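Local coordinates for protein acetyltransferase (Klebsiella pneumoniae, PDB 5XUN) that is the toxin of a toxin-antitoxin pair and probably transfers an acetyl group from acetyl-CoA to glycyl-tRNA, blocking its amino group, at residues 30-35 / 60-65. The protein carries 1 engineered substitution. Numbering follows the deposited sequence.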
loop_
_atom_site.group_PDB
_atom_site.type_symbol
_atom_site.label_atom_id
_atom_site.label_comp_id
_atom_site.label_asym_id
_atom_site.label_seq_id
_atom_site.Cartn_x
_atom_site.Cartn_y
_atom_site.Cartn_z
ATOM N N THR B 30 -20.591 2.989 -14.910
ATOM C CA THR B 30 -19.697 3.126 -16.048
ATOM C C THR B 30 -18.307 2.589 -15.712
ATOM O O THR B 30 -17.667 1.935 -16.545
ATOM C CB THR B 30 -19.639 4.595 -16.477
ATOM O OG1 THR B 30 -20.935 5.011 -16.924
ATOM C CG2 THR B 30 -18.653 4.794 -17.601
ATOM N N PHE B 31 -17.839 2.820 -14.480
ATOM C CA PHE B 31 -16.495 2.371 -14.132
ATOM C C PHE B 31 -16.405 0.853 -14.175
ATOM O O PHE B 31 -15.426 0.300 -14.686
ATOM C CB PHE B 31 -16.078 2.889 -12.756
ATOM C CG PHE B 31 -14.657 2.553 -12.409
ATOM C CD1 PHE B 31 -14.336 1.330 -11.832
ATOM C CD2 PHE B 31 -13.640 3.444 -12.687
ATOM C CE1 PHE B 31 -13.017 1.008 -11.530
ATOM C CE2 PHE B 31 -12.318 3.123 -12.393
ATOM C CZ PHE B 31 -12.013 1.905 -11.808
ATOM N N LEU B 32 -17.408 0.164 -13.623
ATOM C CA LEU B 32 -17.454 -1.291 -13.726
ATOM C C LEU B 32 -17.334 -1.757 -15.173
ATOM O O LEU B 32 -16.623 -2.727 -15.467
ATOM C CB LEU B 32 -18.750 -1.820 -13.118
ATOM C CG LEU B 32 -19.012 -3.302 -13.392
ATOM C CD1 LEU B 32 -17.928 -4.156 -12.756
ATOM C CD2 LEU B 32 -20.392 -3.737 -12.907
ATOM N N LYS B 33 -18.022 -1.071 -16.094
ATOM C CA LYS B 33 -18.097 -1.529 -17.481
ATOM C C LYS B 33 -16.825 -1.232 -18.263
ATOM O O LYS B 33 -16.374 -2.068 -19.051
ATOM C CB LYS B 33 -19.279 -0.873 -18.200
ATOM C CG LYS B 33 -20.646 -1.314 -17.730
ATOM C CD LYS B 33 -21.731 -0.735 -18.625
ATOM C CE LYS B 33 -21.674 0.785 -18.679
ATOM N NZ LYS B 33 -22.749 1.346 -19.555
ATOM N N GLU B 34 -16.252 -0.044 -18.088
ATOM C CA GLU B 34 -15.201 0.443 -18.968
ATOM C C GLU B 34 -13.800 0.286 -18.396
ATOM O O GLU B 34 -12.866 -0.017 -19.141
ATOM C CB GLU B 34 -15.421 1.930 -19.259
ATOM C CG GLU B 34 -16.852 2.349 -19.484
ATOM C CD GLU B 34 -16.994 3.477 -20.488
ATOM O OE1 GLU B 34 -18.031 3.542 -21.178
ATOM O OE2 GLU B 34 -16.103 4.351 -20.537
ATOM N N HIS B 35 -13.630 0.456 -17.086
ATOM C CA HIS B 35 -12.307 0.693 -16.529
ATOM C C HIS B 35 -11.853 -0.287 -15.460
ATOM O O HIS B 35 -10.642 -0.411 -15.255
ATOM C CB HIS B 35 -12.235 2.104 -15.929
ATOM C CG HIS B 35 -12.721 3.183 -16.850
ATOM N ND1 HIS B 35 -12.024 3.571 -17.972
ATOM C CD2 HIS B 35 -13.825 3.965 -16.804
ATOM C CE1 HIS B 35 -12.680 4.539 -18.586
ATOM N NE2 HIS B 35 -13.776 4.798 -17.897
ATOM N N LEU B 60 -22.937 -8.591 -8.521
ATOM C CA LEU B 60 -23.898 -7.789 -7.781
ATOM C C LEU B 60 -23.254 -6.674 -6.971
ATOM O O LEU B 60 -23.976 -5.859 -6.382
ATOM C CB LEU B 60 -24.732 -8.689 -6.852
ATOM C CG LEU B 60 -25.792 -9.608 -7.480
ATOM C CD1 LEU B 60 -26.751 -8.814 -8.355
ATOM C CD2 LEU B 60 -25.191 -10.770 -8.257
ATOM N N GLY B 61 -21.927 -6.615 -6.927
ATOM C CA GLY B 61 -21.230 -5.528 -6.269
ATOM C C GLY B 61 -19.741 -5.667 -6.487
ATOM O O GLY B 61 -19.254 -6.727 -6.893
ATOM N N TYR B 62 -19.020 -4.580 -6.221
ATOM C CA TYR B 62 -17.575 -4.617 -6.401
ATOM C C TYR B 62 -16.929 -3.508 -5.582
ATOM O O TYR B 62 -17.602 -2.565 -5.152
ATOM C CB TYR B 62 -17.203 -4.487 -7.885
ATOM C CG TYR B 62 -17.274 -3.075 -8.440
ATOM C CD1 TYR B 62 -18.472 -2.545 -8.927
ATOM C CD2 TYR B 62 -16.141 -2.287 -8.506
ATOM C CE1 TYR B 62 -18.527 -1.248 -9.437
ATOM C CE2 TYR B 62 -16.181 -1.019 -9.005
ATOM C CZ TYR B 62 -17.371 -0.498 -9.479
ATOM O OH TYR B 62 -17.380 0.786 -9.974
ATOM N N TYR B 63 -15.611 -3.628 -5.376
ATOM C CA TYR B 63 -14.843 -2.543 -4.768
ATOM C C TYR B 63 -13.401 -2.589 -5.267
ATOM O O TYR B 63 -12.943 -3.610 -5.785
ATOM C CB TYR B 63 -14.904 -2.587 -3.228
ATOM C CG TYR B 63 -14.096 -3.662 -2.519
ATOM C CD1 TYR B 63 -12.724 -3.510 -2.307
ATOM C CD2 TYR B 63 -14.710 -4.803 -2.020
ATOM C CE1 TYR B 63 -11.992 -4.476 -1.632
ATOM C CE2 TYR B 63 -13.987 -5.777 -1.349
ATOM C CZ TYR B 63 -12.627 -5.607 -1.155
ATOM O OH TYR B 63 -11.904 -6.566 -0.483
ATOM N N THR B 64 -12.684 -1.467 -5.101
ATOM C CA THR B 64 -11.292 -1.358 -5.535
ATOM C C THR B 64 -10.410 -0.795 -4.421
ATOM O O THR B 64 -10.840 0.054 -3.636
ATOM C CB THR B 64 -11.145 -0.450 -6.780
ATOM O OG1 THR B 64 -11.373 0.910 -6.410
ATOM C CG2 THR B 64 -12.146 -0.827 -7.845
ATOM N N LEU B 65 -9.146 -1.244 -4.391
ATOM C CA LEU B 65 -8.158 -0.801 -3.407
ATOM C C LEU B 65 -6.892 -0.325 -4.105
ATOM O O LEU B 65 -6.403 -0.975 -5.031
ATOM C CB LEU B 65 -7.802 -1.934 -2.430
ATOM C CG LEU B 65 -8.987 -2.479 -1.633
ATOM C CD1 LEU B 65 -8.609 -3.698 -0.795
ATOM C CD2 LEU B 65 -9.543 -1.382 -0.756
#
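The phenol of Tyr62 reaches from strand 59-71 right up to the backbone of helix 26-34 and ends between Phe31 and Leu32. Its OH lies 3.7 Å from Leu32 N. That is a packing contact; the hydroxyl is hydrogen-bonded instead to the carbonyl O of Leu28, further back on the same helix. A polar atom in a buried place is thus satisfied, and the bond fixes where the end of the ring sits.

Leu32 packs on one flank of the phenol. Its CB is 3.7 Å from Tyr62 CE1, and its CD1 lies over one face of the Tyr62 ring, offset toward the rim. Phe31 meets the phenol along the CE2 side, and the two side chains cross at about a right angle. Phe31 CD1 is 3.6 Å from Tyr62 OH and 4.1 Å from Tyr62 CE2. Phe31 has CG anti to the backbone N (chi1 -175°), which carries its ring on past the hydroxyl toward Thr64. There Phe31 CE1 comes within 4.2 Å of Thr64 CG2, a looser apolar touch. His35 CB, four residues on, lies over one face of the Phe31 ring near its rim. Arg96 makes a cation-pi contact with Phe31 and a weak hydrogen bond to Thr64 OG1.

The axes of residues 30-34 and 60-65 cross at 81°, 10.4 Å apart at closest approach. Tyr62 and Thr64 point to this helix, while Tyr63 between them faces helix 108-126, as expected from strand alternation. The contact therefore packs an N-terminal helix on one face of the GNAT sheet. Leu36 of helix 36-41 adjoins Phe31, Tyr62 and Thr64, and strands 46-51 and 88-99 border strand 59-71 within the sheet.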